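Local coordinates for protein flavodoxin (Bacillus cereus, PDB 6GAQ) that binds flavin mononucleotide and probably serves as a low-potential electron donor to a number of redox enzymes, at residues 121-133 with 142-154. Sequence-based numbering, arbitrary orientation.
Sequences AELVQEGLKIELA and KCSNFAIAFAEKF. With CA (calcium ion), chain E; FMN (flavin mononucleotide), chain C.
The carbonyl oxygen of Phe-146 takes two N-H donors from opposite faces of its plane: Phe-150 N of the next helical turn, and the Gln-125 amide, whose NE2 lies 2.9 Å from Phe-146 O. That second bond runs in the plane of the Gln-125 amide with an N-H...O angle of 157°. The same NE2 sits over one face of the Phe-146 ring, 3.2 Å from its CD1, with amide and ring planes nearly perpendicular. Leu-128 CB lies over the opposite face, offset toward the rim, in a CH-pi contact, 3.7 Å from the ring centroid, while Glu-126 O meets the ring edge in plane. Phe-146 CG stands anti to the backbone N (chi1 180°), which slots the ring between glutamine and leucine.

Towards the C-terminus, Lys-153 NZ bonds to Val-124 O at 2.8 Å from well above the carbonyl plane, and weakly to Gln-125 OE1. Val-124 CG2 packs on Phe-150 CD1 at 3.6 Å. At the other end, the Lys-142 chain, bent at chi3, slides past Ile-130 and donates from NZ to Lys-129 O at 2.9 Å. The Cys-143 sulfur touches Leu-128 CD2 and Ile-130 CD1.

Residues 142-152 of helix 137-152 thus run antiparallel (164°) to 128-131 of the edge strand in the flavodoxin-like alpha/beta sandwich. At the C-terminal end of this strand Leu-132 meets the FMN ribityl chain, and Glu-131 O and Ala-133 O bind calcium together with Asp-139. Lysine ammonium groups give Val-124 O and Lys-129 O a donor, and the Gln-125 amide adds a second to Phe-146 O, with the two lysine bonds flanking the apolar contacts of Val-124, Leu-128 and Ile-130.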
loop_
_atom_site.group_PDB
_atom_site.type_symbol
_atom_site.label_atom_id
_atom_site.label_comp_id
_atom_site.label_asym_id
_atom_site.label_seq_id
_atom_site.Cartn_x
_atom_site.Cartn_y
_atom_site.Cartn_z
ATOM N N ALA A 121 -4.547 -9.363 -9.715
ATOM C CA ALA A 121 -3.182 -9.092 -9.289
ATOM C C ALA A 121 -2.633 -10.248 -8.457
ATOM O O ALA A 121 -3.365 -10.924 -7.730
ATOM C CB ALA A 121 -3.122 -7.795 -8.485
ATOM N N GLU A 122 -1.327 -10.476 -8.578
ATOM C CA GLU A 122 -0.645 -11.509 -7.801
ATOM C C GLU A 122 -0.203 -10.893 -6.480
ATOM O O GLU A 122 0.798 -10.175 -6.419
ATOM C CB GLU A 122 0.538 -12.086 -8.569
ATOM C CG GLU A 122 1.293 -13.162 -7.795
ATOM C CD GLU A 122 2.600 -13.562 -8.452
ATOM O OE1 GLU A 122 3.234 -14.529 -7.978
ATOM O OE2 GLU A 122 2.995 -12.912 -9.442
ATOM N N LEU A 123 -0.955 -11.171 -5.419
ATOM C CA LEU A 123 -0.620 -10.689 -4.084
ATOM C C LEU A 123 0.516 -11.542 -3.532
ATOM O O LEU A 123 0.325 -12.725 -3.234
ATOM C CB LEU A 123 -1.848 -10.743 -3.181
ATOM C CG LEU A 123 -1.697 -10.161 -1.777
ATOM C CD1 LEU A 123 -1.270 -8.705 -1.848
ATOM C CD2 LEU A 123 -3.000 -10.309 -1.013
ATOM N N VAL A 124 1.698 -10.943 -3.388
ATOM C CA VAL A 124 2.895 -11.716 -3.074
ATOM C C VAL A 124 3.121 -11.926 -1.579
ATOM O O VAL A 124 3.873 -12.837 -1.203
ATOM C CB VAL A 124 4.143 -11.058 -3.689
ATOM C CG1 VAL A 124 4.142 -11.229 -5.201
ATOM C CG2 VAL A 124 4.209 -9.587 -3.313
ATOM N N GLN A 125 2.502 -11.120 -0.717
ATOM C CA GLN A 125 2.719 -11.264 0.715
ATOM C C GLN A 125 1.601 -10.567 1.476
ATOM O O GLN A 125 0.902 -9.703 0.940
ATOM C CB GLN A 125 4.084 -10.705 1.135
ATOM C CG GLN A 125 4.307 -9.250 0.759
ATOM C CD GLN A 125 5.769 -8.854 0.822
ATOM O OE1 GLN A 125 6.632 -9.528 0.259
ATOM N NE2 GLN A 125 6.055 -7.756 1.511
ATOM N N GLU A 126 1.450 -10.959 2.739
ATOM C CA GLU A 126 0.450 -10.359 3.608
ATOM C C GLU A 126 0.798 -8.903 3.896
ATOM O O GLU A 126 1.967 -8.509 3.908
ATOM C CB GLU A 126 0.338 -11.151 4.914
ATOM C CG GLU A 126 -0.773 -10.695 5.853
ATOM C CD GLU A 126 -2.138 -10.684 5.190
ATOM O OE1 GLU A 126 -2.439 -11.620 4.421
ATOM O OE2 GLU A 126 -2.911 -9.736 5.442
ATOM N N GLY A 127 -0.239 -8.102 4.129
ATOM C CA GLY A 127 -0.048 -6.673 4.261
ATOM C C GLY A 127 0.720 -6.291 5.512
ATOM O O GLY A 127 0.734 -7.004 6.517
ATOM N N LEU A 128 1.372 -5.133 5.434
ATOM C CA LEU A 128 2.095 -4.558 6.558
ATOM C C LEU A 128 1.146 -3.698 7.383
ATOM O O LEU A 128 0.494 -2.794 6.850
ATOM C CB LEU A 128 3.279 -3.724 6.063
ATOM C CG LEU A 128 3.857 -2.662 6.998
ATOM C CD1 LEU A 128 4.597 -3.308 8.160
ATOM C CD2 LEU A 128 4.772 -1.718 6.227
ATOM N N LYS A 129 1.066 -3.987 8.679
ATOM C CA LYS A 129 0.177 -3.284 9.599
ATOM C C LYS A 129 1.025 -2.573 10.646
ATOM O O LYS A 129 1.644 -3.221 11.497
ATOM C CB LYS A 129 -0.811 -4.254 10.242
ATOM C CG LYS A 129 -1.379 -5.262 9.259
ATOM C CD LYS A 129 -2.527 -6.044 9.855
ATOM C CE LYS A 129 -2.337 -7.532 9.625
ATOM N NZ LYS A 129 -1.832 -7.844 8.259
ATOM N N ILE A 130 1.059 -1.246 10.575
ATOM C CA ILE A 130 1.805 -0.410 11.508
ATOM C C ILE A 130 0.798 0.343 12.367
ATOM O O ILE A 130 -0.266 0.736 11.876
ATOM C CB ILE A 130 2.739 0.564 10.755
ATOM C CG1 ILE A 130 3.857 -0.201 10.042
ATOM C CG2 ILE A 130 3.315 1.630 11.692
ATOM C CD1 ILE A 130 4.990 -0.654 10.954
ATOM N N GLU A 131 1.117 0.529 13.648
ATOM C CA GLU A 131 0.247 1.291 14.534
ATOM C C GLU A 131 0.750 2.722 14.619
ATOM O O GLU A 131 1.888 2.968 15.048
ATOM C CB GLU A 131 0.163 0.651 15.920
ATOM C CG GLU A 131 -0.361 1.586 17.011
ATOM C CD GLU A 131 -0.913 0.841 18.217
ATOM O OE1 GLU A 131 -1.882 1.334 18.833
ATOM O OE2 GLU A 131 -0.387 -0.238 18.552
ATOM N N LEU A 132 -0.096 3.661 14.193
ATOM C CA LEU A 132 0.198 5.100 14.242
ATOM C C LEU A 132 1.424 5.345 13.365
ATOM O O LEU A 132 1.497 4.770 12.267
ATOM C CB LEU A 132 0.327 5.538 15.702
ATOM C CG LEU A 132 -0.957 5.500 16.532
ATOM C CD1 LEU A 132 -0.711 6.058 17.927
ATOM C CD2 LEU A 132 -2.049 6.274 15.817
ATOM N N ALA A 133 2.395 6.167 13.793
ATOM C CA ALA A 133 3.585 6.469 13.014
ATOM C C ALA A 133 4.663 5.417 13.243
ATOM O O ALA A 133 4.771 4.855 14.338
ATOM C CB ALA A 133 4.131 7.845 13.387
ATOM N N LYS A 142 9.958 -3.338 10.903
ATOM C CA LYS A 142 8.799 -3.947 10.259
ATOM C C LYS A 142 8.693 -3.502 8.806
ATOM O O LYS A 142 8.474 -4.323 7.906
ATOM C CB LYS A 142 7.521 -3.593 11.025
ATOM C CG LYS A 142 7.201 -4.530 12.178
ATOM C CD LYS A 142 6.154 -3.928 13.107
ATOM C CE LYS A 142 4.752 -4.071 12.534
ATOM N NZ LYS A 142 3.718 -3.543 13.468
ATOM N N CYS A 143 8.848 -2.199 8.559
ATOM C CA CYS A 143 8.816 -1.695 7.190
ATOM C C CYS A 143 10.001 -2.210 6.385
ATOM O O CYS A 143 9.859 -2.533 5.199
ATOM C CB CYS A 143 8.800 -0.166 7.196
ATOM S SG CYS A 143 7.459 0.579 8.151
ATOM N N SER A 144 11.177 -2.294 7.012
ATOM C CA SER A 144 12.367 -2.753 6.303
ATOM C C SER A 144 12.223 -4.204 5.857
ATOM O O SER A 144 12.621 -4.559 4.742
ATOM C CB SER A 144 13.602 -2.582 7.187
ATOM O OG SER A 144 14.785 -2.912 6.482
ATOM N N ASN A 145 11.655 -5.055 6.714
ATOM C CA ASN A 145 11.459 -6.453 6.340
ATOM C C ASN A 145 10.394 -6.593 5.259
ATOM O O ASN A 145 10.537 -7.407 4.340
ATOM C CB ASN A 145 11.083 -7.280 7.570
ATOM C CG ASN A 145 12.177 -7.298 8.617
ATOM O OD1 ASN A 145 13.355 -7.119 8.306
ATOM N ND2 ASN A 145 11.793 -7.513 9.870
ATOM N N PHE A 146 9.319 -5.807 5.356
ATOM C CA PHE A 146 8.242 -5.890 4.373
ATOM C C PHE A 146 8.733 -5.504 2.984
ATOM O O PHE A 146 8.466 -6.205 2.001
ATOM C CB PHE A 146 7.078 -4.994 4.807
ATOM C CG PHE A 146 5.912 -5.007 3.857
ATOM C CD1 PHE A 146 4.942 -5.990 3.943
ATOM C CD2 PHE A 146 5.783 -4.027 2.886
ATOM C CE1 PHE A 146 3.866 -6.001 3.073
ATOM C CE2 PHE A 146 4.712 -4.033 2.012
ATOM C CZ PHE A 146 3.752 -5.022 2.107
ATOM N N ALA A 147 9.463 -4.390 2.885
ATOM C CA ALA A 147 9.914 -3.913 1.583
ATOM C C ALA A 147 10.957 -4.838 0.967
ATOM O O ALA A 147 10.991 -4.998 -0.259
ATOM C CB ALA A 147 10.470 -2.495 1.707
ATOM N N ILE A 148 11.808 -5.452 1.789
ATOM C CA ILE A 148 12.841 -6.338 1.260
ATOM C C ILE A 148 12.219 -7.619 0.716
ATOM O O ILE A 148 12.611 -8.109 -0.350
ATOM C CB ILE A 148 13.898 -6.628 2.340
ATOM C CG1 ILE A 148 14.802 -5.408 2.538
ATOM C CG2 ILE A 148 14.729 -7.847 1.970
ATOM C CD1 ILE A 148 15.687 -5.494 3.762
ATOM N N ALA A 149 11.239 -8.176 1.432
ATOM C CA ALA A 149 10.567 -9.380 0.951
ATOM C C ALA A 149 9.840 -9.116 -0.363
ATOM O O ALA A 149 9.794 -9.985 -1.241
ATOM C CB ALA A 149 9.593 -9.898 2.008
ATOM N N PHE A 150 9.265 -7.920 -0.512
ATOM C CA PHE A 150 8.650 -7.551 -1.781
ATOM C C PHE A 150 9.689 -7.482 -2.891
ATOM O O PHE A 150 9.434 -7.915 -4.022
ATOM C CB PHE A 150 7.924 -6.213 -1.640
ATOM C CG PHE A 150 7.074 -5.852 -2.824
ATOM C CD1 PHE A 150 5.798 -6.372 -2.962
ATOM C CD2 PHE A 150 7.548 -4.985 -3.795
ATOM C CE1 PHE A 150 5.012 -6.040 -4.050
ATOM C CE2 PHE A 150 6.765 -4.646 -4.884
ATOM C CZ PHE A 150 5.496 -5.175 -5.011
ATOM N N ALA A 151 10.873 -6.944 -2.585
ATOM C CA ALA A 151 11.942 -6.894 -3.576
ATOM C C ALA A 151 12.444 -8.288 -3.928
ATOM O O ALA A 151 12.862 -8.524 -5.069
ATOM C CB ALA A 151 13.092 -6.028 -3.066
ATOM N N GLU A 152 12.412 -9.219 -2.971
ATOM C CA GLU A 152 12.812 -10.590 -3.264
ATOM C C GLU A 152 11.856 -11.255 -4.244
ATOM O O GLU A 152 12.248 -12.186 -4.957
ATOM C CB GLU A 152 12.899 -11.401 -1.970
ATOM C CG GLU A 152 14.172 -11.160 -1.174
ATOM C CD GLU A 152 14.089 -11.703 0.238
ATOM O OE1 GLU A 152 14.990 -11.398 1.048
ATOM O OE2 GLU A 152 13.121 -12.433 0.541
ATOM N N LYS A 153 10.604 -10.794 -4.295
ATOM C CA LYS A 153 9.660 -11.280 -5.293
ATOM C C LYS A 153 9.973 -10.766 -6.692
ATOM O O LYS A 153 9.350 -11.223 -7.655
ATOM C CB LYS A 153 8.236 -10.878 -4.906
ATOM C CG LYS A 153 7.820 -11.322 -3.513
ATOM C CD LYS A 153 7.671 -12.831 -3.436
ATOM C CE LYS A 153 7.653 -13.309 -1.993
ATOM N NZ LYS A 153 6.695 -12.529 -1.162
ATOM N N PHE A 154 10.915 -9.837 -6.823
ATOM C CA PHE A 154 11.281 -9.276 -8.117
ATOM C C PHE A 154 12.713 -9.640 -8.481
ATOM O O PHE A 154 13.338 -8.965 -9.298
ATOM C CB PHE A 154 11.118 -7.755 -8.112
ATOM C CG PHE A 154 9.690 -7.300 -8.163
ATOM C CD1 PHE A 154 8.862 -7.456 -7.067
ATOM C CD2 PHE A 154 9.177 -6.716 -9.308
ATOM C CE1 PHE A 154 7.549 -7.041 -7.110
ATOM C CE2 PHE A 154 7.862 -6.297 -9.356
ATOM C CZ PHE A 154 7.048 -6.461 -8.255
ATOM O OXT PHE A 154 13.276 -10.602 -7.960
HETATM CA CA CA E . 4.223 3.027 15.866
HETATM N N1 FMN C . -7.544 2.823 12.960
HETATM C C2 FMN C . -7.896 1.513 12.708
HETATM O O2 FMN C . -7.025 0.648 12.634
HETATM N N3 FMN C . -9.222 1.169 12.539
HETATM C C4 FMN C . -10.204 2.135 12.619
HETATM O O4 FMN C . -11.385 1.828 12.467
HETATM C C4A FMN C . -9.853 3.455 12.873
HETATM N N5 FMN C . -10.832 4.423 12.955
HETATM C C5A FMN C . -10.484 5.733 13.207
HETATM C C6 FMN C . -11.475 6.705 13.288
HETATM C C7 FMN C . -11.133 8.027 13.543
HETATM C C7M FMN C . -12.205 9.072 13.630
HETATM C C8 FMN C . -9.797 8.377 13.715
HETATM C C8M FMN C . -9.422 9.803 13.990
HETATM C C9 FMN C . -8.807 7.404 13.633
HETATM C C9A FMN C . -9.147 6.080 13.378
HETATM N N10 FMN C . -8.163 5.113 13.286
HETATM C C10 FMN C . -8.517 3.799 13.043
HETATM C "C1'" FMN C . -6.718 5.474 13.489
HETATM C "C2'" FMN C . -5.977 5.901 12.226
HETATM O "O2'" FMN C . -6.031 4.881 11.256
HETATM C "C3'" FMN C . -4.527 6.183 12.612
HETATM O "O3'" FMN C . -4.463 7.398 13.328
HETATM C "C4'" FMN C . -3.569 6.237 11.424
HETATM O "O4'" FMN C . -2.252 6.062 11.896
HETATM C "C5'" FMN C . -3.642 7.552 10.653
HETATM O "O5'" FMN C . -2.751 7.465 9.562
HETATM P P FMN C . -2.345 8.754 8.684
HETATM O O1P FMN C . -1.347 9.573 9.463
HETATM O O2P FMN C . -1.717 8.303 7.388
HETATM O O3P FMN C . -3.569 9.591 8.398
HETATM O O HOH W 1 3.422 4.795 17.387
#